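Local coordinates for protein putative acetyl-CoA acetyltransferase (Thermus thermophilus, PDB 1ULQ) that probably catalyses acyl transfer to or from coenzyme A, the thiolase reaction of lipid metabolism, at residues E47-N57 / G108-E117; M373-A383 / G392-M400. One frame throughout, in Å; residues are numbered along the deposited sequence.

Contact 1 of 2, residues E47-N57 / G108-E117; sequences EVEDVYAGCAN and GKVYIGSGVE
Glu49 and Tyr111 meet flank to face: Glu49 CB lies 4.1 Å from the centroid of the Tyr111 ring and 19° off its normal, which fits a CH-pi contact. Glu49 CG, opposite the backbone N (chi1 176°), lies near CZ and OH of Tyr111; the bend at chi2 then turns the carboxylate, which pairs with Lys304 of the second subunit. Asp50 CB reaches Tyr111 CE2 at 3.7 Å, and its carboxylate is paired with Arg87 of the second subunit. Tyr52 lies side by side with Tyr111, CE1 to CD2 at 4.1 Å. Both rings touch helix 91-104, which covers this face.

On the other face, Val51 and Ile112 point the same way, with Val51 CG2 3.8 Å from Ile112 CD1. Val48 adds its CG1 to Ile112 CG1, the two side chains crossing at about a right angle.

Among the backbone bonds, Tyr52 N to Ile112 O spans 2.9 Å. Tyr52 O is gripped twice by one residue, with Ser114 N and Ser114 OG each 2.8 Å away on opposite faces of the carbonyl plane. The hydroxyl gets there because chi1 of Ser114, 52°, sets OG between the backbone N and the carbonyl carbon.

Past the last paired residues, Gly54 and Gly115, Glu117, still on its strand, bends at chi2 and accepts Ala56 N on the syn lone pair of OE1, at 2.7 Å. Gly359 N binds the same oxygen, so this carboxylate ties three separate parts of the chain together. Ala56 lies near the predicted nucleophile Cys89.

Strand 50-54 is parallel to both its neighbours, strands 81-86 and 110-118, which helix 91-104 links in a beta-alpha-beta crossover within the N-terminal thiolase domain.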
loop_
_atom_site.group_PDB
_atom_site.type_symbol
_atom_site.label_atom_id
_atom_site.label_comp_id
_atom_site.label_asym_id
_atom_site.label_seq_id
_atom_site.Cartn_x
_atom_site.Cartn_y
_atom_site.Cartn_z
ATOM N N GLU C 47 34.859 -23.900 7.886
ATOM C CA GLU C 47 34.597 -25.226 8.465
ATOM C C GLU C 47 33.112 -25.555 8.595
ATOM O O GLU C 47 32.725 -26.726 8.607
ATOM C CB GLU C 47 35.256 -25.336 9.850
ATOM C CG GLU C 47 36.783 -25.389 9.849
ATOM C CD GLU C 47 37.321 -26.727 9.394
ATOM O OE1 GLU C 47 38.558 -26.863 9.280
ATOM O OE2 GLU C 47 36.507 -27.644 9.152
ATOM N N VAL C 48 32.293 -24.513 8.711
ATOM C CA VAL C 48 30.850 -24.668 8.836
ATOM C C VAL C 48 30.269 -25.293 7.573
ATOM O O VAL C 48 30.570 -24.872 6.451
ATOM C CB VAL C 48 30.158 -23.321 9.060
ATOM C CG1 VAL C 48 28.698 -23.543 9.407
ATOM C CG2 VAL C 48 30.850 -22.561 10.153
ATOM N N GLU C 49 29.418 -26.291 7.782
ATOM C CA GLU C 49 28.766 -27.040 6.718
ATOM C C GLU C 49 27.491 -26.382 6.198
ATOM O O GLU C 49 27.304 -26.223 4.991
ATOM C CB GLU C 49 28.434 -28.429 7.248
ATOM C CG GLU C 49 27.666 -29.328 6.319
ATOM C CD GLU C 49 28.474 -29.747 5.126
ATOM O OE1 GLU C 49 29.721 -29.650 5.182
ATOM O OE2 GLU C 49 27.859 -30.185 4.134
ATOM N N ASP C 50 26.613 -25.998 7.113
ATOM C CA ASP C 50 25.338 -25.392 6.741
ATOM C C ASP C 50 24.866 -24.512 7.900
ATOM O O ASP C 50 25.310 -24.688 9.039
ATOM C CB ASP C 50 24.326 -26.520 6.454
ATOM C CG ASP C 50 22.999 -26.016 5.902
ATOM O OD1 ASP C 50 22.951 -24.874 5.395
ATOM O OD2 ASP C 50 22.006 -26.784 5.959
ATOM N N VAL C 51 23.987 -23.557 7.624
ATOM C CA VAL C 51 23.489 -22.683 8.685
ATOM C C VAL C 51 21.973 -22.670 8.725
ATOM O O VAL C 51 21.319 -22.227 7.789
ATOM C CB VAL C 51 24.000 -21.220 8.518
ATOM C CG1 VAL C 51 23.128 -20.274 9.310
ATOM C CG2 VAL C 51 25.429 -21.099 9.012
ATOM N N TYR C 52 21.413 -23.176 9.810
ATOM C CA TYR C 52 19.967 -23.182 9.958
ATOM C C TYR C 52 19.591 -21.972 10.790
ATOM O O TYR C 52 20.295 -21.621 11.735
ATOM C CB TYR C 52 19.468 -24.447 10.671
ATOM C CG TYR C 52 19.487 -25.700 9.828
ATOM C CD1 TYR C 52 20.443 -26.693 10.043
ATOM C CD2 TYR C 52 18.533 -25.911 8.834
ATOM C CE1 TYR C 52 20.447 -27.871 9.295
ATOM C CE2 TYR C 52 18.530 -27.087 8.080
ATOM C CZ TYR C 52 19.488 -28.062 8.319
ATOM O OH TYR C 52 19.486 -29.237 7.601
ATOM N N ALA C 53 18.486 -21.335 10.428
ATOM C CA ALA C 53 18.004 -20.170 11.152
ATOM C C ALA C 53 16.483 -20.112 11.145
ATOM O O ALA C 53 15.839 -20.366 10.122
ATOM C CB ALA C 53 18.572 -18.908 10.546
ATOM N N GLY C 54 15.914 -19.773 12.294
ATOM C CA GLY C 54 14.470 -19.677 12.408
ATOM C C GLY C 54 13.977 -18.252 12.256
ATOM O O GLY C 54 14.558 -17.325 12.820
ATOM N N CYS C 55 12.905 -18.077 11.491
ATOM C CA CYS C 55 12.337 -16.761 11.255
ATOM C C CYS C 55 10.832 -16.895 11.005
ATOM O O CYS C 55 10.404 -17.535 10.045
ATOM C CB CYS C 55 13.023 -16.123 10.057
ATOM S SG CYS C 55 12.640 -14.393 9.868
ATOM N N ALA C 56 10.038 -16.272 11.871
ATOM C CA ALA C 56 8.586 -16.345 11.803
ATOM C C ALA C 56 7.925 -15.567 10.685
ATOM O O ALA C 56 6.796 -15.870 10.290
ATOM C CB ALA C 56 7.993 -15.910 13.131
ATOM N N ASN C 57 8.613 -14.558 10.175
ATOM C CA ASN C 57 8.049 -13.737 9.109
ATOM C C ASN C 57 9.149 -13.400 8.128
ATOM O O ASN C 57 9.993 -12.556 8.416
ATOM C CB ASN C 57 7.471 -12.457 9.723
ATOM C CG ASN C 57 7.572 -11.259 8.803
ATOM O OD1 ASN C 57 7.710 -10.131 9.270
ATOM N ND2 ASN C 57 7.492 -11.491 7.501
ATOM N N GLY C 108 27.825 -33.445 7.754
ATOM C CA GLY C 108 28.906 -32.525 8.035
ATOM C C GLY C 108 29.374 -32.727 9.456
ATOM O O GLY C 108 28.855 -33.604 10.150
ATOM N N LYS C 109 30.343 -31.924 9.891
ATOM C CA LYS C 109 30.869 -32.033 11.245
ATOM C C LYS C 109 30.681 -30.754 12.048
ATOM O O LYS C 109 30.825 -30.745 13.274
ATOM C CB LYS C 109 32.351 -32.397 11.195
ATOM C CG LYS C 109 32.602 -33.741 10.539
ATOM C CD LYS C 109 33.924 -34.326 10.955
ATOM C CE LYS C 109 33.902 -35.806 10.716
ATOM N NZ LYS C 109 32.779 -36.446 11.472
ATOM N N VAL C 110 30.346 -29.675 11.351
ATOM C CA VAL C 110 30.136 -28.381 11.986
ATOM C C VAL C 110 28.876 -27.711 11.455
ATOM O O VAL C 110 28.784 -27.410 10.267
ATOM C CB VAL C 110 31.327 -27.461 11.713
ATOM C CG1 VAL C 110 31.043 -26.078 12.239
ATOM C CG2 VAL C 110 32.579 -28.044 12.352
ATOM N N TYR C 111 27.909 -27.475 12.336
ATOM C CA TYR C 111 26.651 -26.834 11.945
ATOM C C TYR C 111 26.261 -25.683 12.875
ATOM O O TYR C 111 26.657 -25.655 14.041
ATOM C CB TYR C 111 25.516 -27.853 11.949
ATOM C CG TYR C 111 25.473 -28.786 10.761
ATOM C CD1 TYR C 111 26.390 -29.834 10.614
ATOM C CD2 TYR C 111 24.482 -28.642 9.792
ATOM C CE1 TYR C 111 26.304 -30.717 9.522
ATOM C CE2 TYR C 111 24.391 -29.515 8.707
ATOM C CZ TYR C 111 25.293 -30.547 8.576
ATOM O OH TYR C 111 25.138 -31.407 7.510
ATOM N N ILE C 112 25.484 -24.734 12.361
ATOM C CA ILE C 112 25.019 -23.620 13.182
ATOM C C ILE C 112 23.496 -23.642 13.266
ATOM O O ILE C 112 22.812 -23.778 12.252
ATOM C CB ILE C 112 25.426 -22.231 12.614
ATOM C CG1 ILE C 112 26.941 -22.047 12.649
ATOM C CG2 ILE C 112 24.776 -21.128 13.442
ATOM C CD1 ILE C 112 27.387 -20.652 12.208
ATOM N N GLY C 113 22.970 -23.521 14.478
ATOM C CA GLY C 113 21.532 -23.483 14.667
ATOM C C GLY C 113 21.255 -22.086 15.181
ATOM O O GLY C 113 21.800 -21.684 16.205
ATOM N N SER C 114 20.420 -21.325 14.487
ATOM C CA SER C 114 20.160 -19.964 14.928
ATOM C C SER C 114 18.763 -19.448 14.611
ATOM O O SER C 114 17.932 -20.158 14.036
ATOM C CB SER C 114 21.186 -19.038 14.293
ATOM O OG SER C 114 21.210 -19.250 12.892
ATOM N N GLY C 115 18.524 -18.196 14.993
ATOM C CA GLY C 115 17.240 -17.576 14.752
ATOM C C GLY C 115 17.326 -16.070 14.839
ATOM O O GLY C 115 18.199 -15.531 15.518
ATOM N N VAL C 116 16.419 -15.396 14.136
ATOM C CA VAL C 116 16.356 -13.936 14.130
ATOM C C VAL C 116 14.916 -13.485 13.921
ATOM O O VAL C 116 14.099 -14.218 13.366
ATOM C CB VAL C 116 17.242 -13.320 12.999
ATOM C CG1 VAL C 116 16.758 -13.784 11.634
ATOM C CG2 VAL C 116 17.218 -11.789 13.084
ATOM N N GLU C 117 14.603 -12.284 14.386
ATOM C CA GLU C 117 13.266 -11.739 14.217
ATOM C C GLU C 117 13.309 -10.257 14.501
ATOM O O GLU C 117 13.668 -9.848 15.606
ATOM C CB GLU C 117 12.266 -12.402 15.170
ATOM C CG GLU C 117 10.801 -12.172 14.798
ATOM C CD GLU C 117 10.401 -12.915 13.534
ATOM O OE1 GLU C 117 10.493 -14.155 13.531
ATOM O OE2 GLU C 117 10.000 -12.272 12.536
#

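Contact 2 of 2, residues M373-A383 / G392-M400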
loop_
_atom_site.group_PDB
_atom_site.type_symbol
_atom_site.label_atom_id
_atom_site.label_comp_id
_atom_site.label_asym_id
_atom_site.label_seq_id
_atom_site.Cartn_x
_atom_site.Cartn_y
_atom_site.Cartn_z
ATOM N N MET C 373 23.624 -23.836 32.743
ATOM C CA MET C 373 23.879 -25.249 33.060
ATOM C C MET C 373 25.346 -25.437 33.418
ATOM O O MET C 373 25.683 -26.153 34.361
ATOM C CB MET C 373 23.537 -26.151 31.872
ATOM C CG MET C 373 22.104 -26.632 31.834
ATOM S SD MET C 373 21.744 -27.616 30.360
ATOM C CE MET C 373 22.694 -29.063 30.662
ATOM N N ARG C 374 26.219 -24.782 32.657
ATOM C CA ARG C 374 27.653 -24.871 32.899
ATOM C C ARG C 374 28.095 -24.226 34.197
ATOM O O ARG C 374 28.889 -24.806 34.929
ATOM C CB ARG C 374 28.446 -24.234 31.755
ATOM C CG ARG C 374 29.876 -23.866 32.142
ATOM C CD ARG C 374 30.639 -23.273 30.980
ATOM N NE ARG C 374 31.107 -24.306 30.059
ATOM C CZ ARG C 374 31.714 -24.055 28.900
ATOM N NH1 ARG C 374 31.922 -22.795 28.525
ATOM N NH2 ARG C 374 32.105 -25.060 28.112
ATOM N N ARG C 375 27.608 -23.028 34.491
ATOM C CA ARG C 375 28.057 -22.403 35.718
ATOM C C ARG C 375 27.551 -23.091 36.981
ATOM O O ARG C 375 28.275 -23.154 37.971
ATOM C CB ARG C 375 27.770 -20.890 35.727
ATOM C CG ARG C 375 26.343 -20.433 35.805
ATOM C CD ARG C 375 26.332 -18.903 35.985
ATOM N NE ARG C 375 27.123 -18.198 34.967
ATOM C CZ ARG C 375 26.658 -17.786 33.784
ATOM N NH1 ARG C 375 25.388 -17.994 33.437
ATOM N NH2 ARG C 375 27.471 -17.164 32.941
ATOM N N ARG C 376 26.340 -23.634 36.971
ATOM C CA ARG C 376 25.884 -24.324 38.171
ATOM C C ARG C 376 26.030 -25.838 38.051
ATOM O O ARG C 376 25.492 -26.597 38.841
ATOM C CB ARG C 376 24.447 -23.917 38.558
ATOM C CG ARG C 376 23.392 -23.891 37.463
ATOM C CD ARG C 376 21.989 -23.784 38.095
ATOM N NE ARG C 376 21.487 -22.422 38.284
ATOM C CZ ARG C 376 20.386 -22.128 38.978
ATOM N NH1 ARG C 376 19.690 -23.093 39.555
ATOM N NH2 ARG C 376 19.954 -20.879 39.072
ATOM N N LYS C 377 26.788 -26.253 37.048
ATOM C CA LYS C 377 27.088 -27.655 36.793
ATOM C C LYS C 377 25.932 -28.633 36.893
ATOM O O LYS C 377 26.041 -29.673 37.538
ATOM C CB LYS C 377 28.232 -28.078 37.709
ATOM C CG LYS C 377 29.505 -27.269 37.422
ATOM C CD LYS C 377 30.464 -27.199 38.606
ATOM C CE LYS C 377 31.655 -26.289 38.284
ATOM N NZ LYS C 377 32.624 -26.156 39.417
ATOM N N VAL C 378 24.830 -28.280 36.238
ATOM C CA VAL C 378 23.629 -29.109 36.183
ATOM C C VAL C 378 23.861 -30.152 35.091
ATOM O O VAL C 378 24.474 -29.848 34.066
ATOM C CB VAL C 378 22.378 -28.264 35.815
ATOM C CG1 VAL C 378 21.271 -29.157 35.310
ATOM C CG2 VAL C 378 21.888 -27.499 37.023
ATOM N N GLN C 379 23.375 -31.373 35.303
ATOM C CA GLN C 379 23.569 -32.430 34.315
ATOM C C GLN C 379 22.528 -32.454 33.199
ATOM O O GLN C 379 22.880 -32.666 32.037
ATOM C CB GLN C 379 23.623 -33.810 34.994
ATOM C CG GLN C 379 23.675 -34.973 34.000
ATOM C CD GLN C 379 23.933 -36.344 34.632
ATOM O OE1 GLN C 379 23.408 -36.670 35.699
ATOM N NE2 GLN C 379 24.728 -37.161 33.949
ATOM N N PHE C 380 21.259 -32.232 33.533
ATOM C CA PHE C 380 20.211 -32.270 32.516
ATOM C C PHE C 380 19.361 -31.018 32.429
ATOM O O PHE C 380 18.820 -30.558 33.434
ATOM C CB PHE C 380 19.310 -33.476 32.749
ATOM C CG PHE C 380 20.050 -34.774 32.778
ATOM C CD1 PHE C 380 20.155 -35.504 33.954
ATOM C CD2 PHE C 380 20.655 -35.268 31.630
ATOM C CE1 PHE C 380 20.849 -36.712 33.988
ATOM C CE2 PHE C 380 21.350 -36.471 31.654
ATOM C CZ PHE C 380 21.446 -37.195 32.838
ATOM N N GLY C 381 19.236 -30.484 31.216
ATOM C CA GLY C 381 18.444 -29.291 31.014
ATOM C C GLY C 381 17.379 -29.443 29.947
ATOM O O GLY C 381 17.559 -30.168 28.984
ATOM N N LEU C 382 16.271 -28.736 30.119
ATOM C CA LEU C 382 15.170 -28.787 29.174
ATOM C C LEU C 382 14.788 -27.397 28.651
ATOM O O LEU C 382 14.604 -26.460 29.424
ATOM C CB LEU C 382 13.957 -29.418 29.845
ATOM C CG LEU C 382 12.711 -29.538 28.972
ATOM C CD1 LEU C 382 12.965 -30.582 27.885
ATOM C CD2 LEU C 382 11.515 -29.922 29.828
ATOM N N ALA C 383 14.668 -27.278 27.332
ATOM C CA ALA C 383 14.279 -26.032 26.678
ATOM C C ALA C 383 13.021 -26.335 25.861
ATOM O O ALA C 383 13.059 -27.138 24.926
ATOM C CB ALA C 383 15.396 -25.548 25.758
ATOM N N GLY C 392 4.130 -27.533 19.932
ATOM C CA GLY C 392 5.065 -27.431 21.036
ATOM C C GLY C 392 6.346 -28.145 20.662
ATOM O O GLY C 392 6.307 -29.180 19.989
ATOM N N ILE C 393 7.485 -27.597 21.076
ATOM C CA ILE C 393 8.757 -28.228 20.771
ATOM C C ILE C 393 9.573 -28.230 22.047
ATOM O O ILE C 393 9.425 -27.340 22.879
ATOM C CB ILE C 393 9.494 -27.473 19.653
ATOM C CG1 ILE C 393 10.758 -28.228 19.257
ATOM C CG2 ILE C 393 9.780 -26.050 20.096
ATOM C CD1 ILE C 393 11.527 -27.570 18.158
ATOM N N ALA C 394 10.403 -29.253 22.213
ATOM C CA ALA C 394 11.251 -29.377 23.396
ATOM C C ALA C 394 12.555 -30.089 23.046
ATOM O O ALA C 394 12.581 -31.007 22.212
ATOM C CB ALA C 394 10.519 -30.140 24.494
ATOM N N VAL C 395 13.635 -29.661 23.693
ATOM C CA VAL C 395 14.957 -30.232 23.463
ATOM C C VAL C 395 15.647 -30.539 24.779
ATOM O O VAL C 395 15.774 -29.657 25.627
ATOM C CB VAL C 395 15.831 -29.253 22.694
ATOM C CG1 VAL C 395 17.268 -29.738 22.662
ATOM C CG2 VAL C 395 15.288 -29.092 21.302
ATOM N N VAL C 396 16.089 -31.782 24.959
ATOM C CA VAL C 396 16.775 -32.147 26.195
ATOM C C VAL C 396 18.280 -32.125 25.973
ATOM O O VAL C 396 18.797 -32.683 25.009
ATOM C CB VAL C 396 16.365 -33.536 26.704
ATOM C CG1 VAL C 396 16.965 -33.771 28.073
ATOM C CG2 VAL C 396 14.863 -33.645 26.770
ATOM N N VAL C 397 18.980 -31.479 26.887
ATOM C CA VAL C 397 20.418 -31.341 26.791
ATOM C C VAL C 397 21.150 -31.811 28.057
ATOM O O VAL C 397 20.673 -31.612 29.181
ATOM C CB VAL C 397 20.737 -29.875 26.492
ATOM C CG1 VAL C 397 22.113 -29.517 26.954
ATOM C CG2 VAL C 397 20.597 -29.641 25.019
ATOM N N GLU C 398 22.305 -32.447 27.858
ATOM C CA GLU C 398 23.128 -32.952 28.957
ATOM C C GLU C 398 24.407 -32.127 29.016
ATOM O O GLU C 398 25.111 -31.992 28.015
ATOM C CB GLU C 398 23.462 -34.436 28.736
ATOM C CG GLU C 398 24.192 -35.115 29.909
ATOM C CD GLU C 398 24.305 -36.643 29.761
ATOM O OE1 GLU C 398 24.077 -37.160 28.639
ATOM O OE2 GLU C 398 24.634 -37.327 30.766
ATOM N N GLY C 399 24.693 -31.561 30.184
ATOM C CA GLY C 399 25.883 -30.740 30.341
ATOM C C GLY C 399 27.170 -31.544 30.303
ATOM O O GLY C 399 27.148 -32.759 30.525
ATOM N N MET C 400 28.285 -30.866 30.017
ATOM C CA MET C 400 29.601 -31.511 29.948
ATOM C C MET C 400 30.752 -30.564 30.330
ATOM O O MET C 400 30.483 -29.373 30.588
ATOM C CB MET C 400 29.843 -32.064 28.539
ATOM C CG MET C 400 28.677 -32.887 27.999
ATOM S SD MET C 400 29.084 -34.189 26.787
ATOM C CE MET C 400 29.592 -33.213 25.369
#
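Glu398 OE1 is held by two arginines of the adjoining strand, Arg280 NH1 and Arg282 NE, while the rest of its extended side chain runs beside Gln379 and Phe380. The setting is a beta hairpin of strands 380-387 and 391-399, in which Phe380 and Leu382 share one face with Val396 and Glu398. Glu398 lies along the Phe380 ring because chi1 (-173°) turns CG away from the backbone N and the chain stays extended beyond it; Glu398 CD is 3.5 Å from Phe380 CE2, the carboxylate turned 37° from the ring plane. Its other oxygen, OE2, accepts a weak bond from Gln379 NE2, at 3.2 Å. Gln379 CG sits over the centre of the same ring, while the Glu398 carboxylate meets it obliquely near CE2.

The register is read from the backbone. Gly381 and Val397 form a hydrogen-bonded pair, Gly381 N to Val397 O at 2.7 Å and Val397 N to Gly381 O at 2.9 Å, both nearly straight at 173°. Ala383 and Val395 repeat it, and Gly399 N closes the open end on Gln379 O. Further along the Phe380 face, Leu382 CD1 packs on Val396 CG2 at 3.8 Å, where helix 298-308 covers both residues.

Opposite Phe380, the side chain of Met373 comes up from helix 358-375. That helix ends in a Schellman motif with Lys377 as its C-prime residue, Val378 N bonding back to Met373 O. The methionine bends at chi3, which brings CE to 3.8 Å from Val397 CG1.

In the fold
Both contacts belong to one mixed sheet, contact 1 in the N-terminal thiolase region and contact 2 in the C-terminal one. Strands 256-266, 4-16 and 279-288 lie between them, which accounts for centres 20 Å apart and nearest atoms about 10 Å apart without touching. The two differ in strand direction: contact 1 is parallel, contact 2 an antiparallel hairpin. Contact 1 comes close to the predicted active site at its C-terminal end, where the side chain of Ala56 is about 7 Å from that of Cys89 and that of Glu117 about 8 Å from His356. Contact 2 approaches through Ile393, at the edge of the pairing, its side chain about 8 Å from each of Cys89 and Cys386.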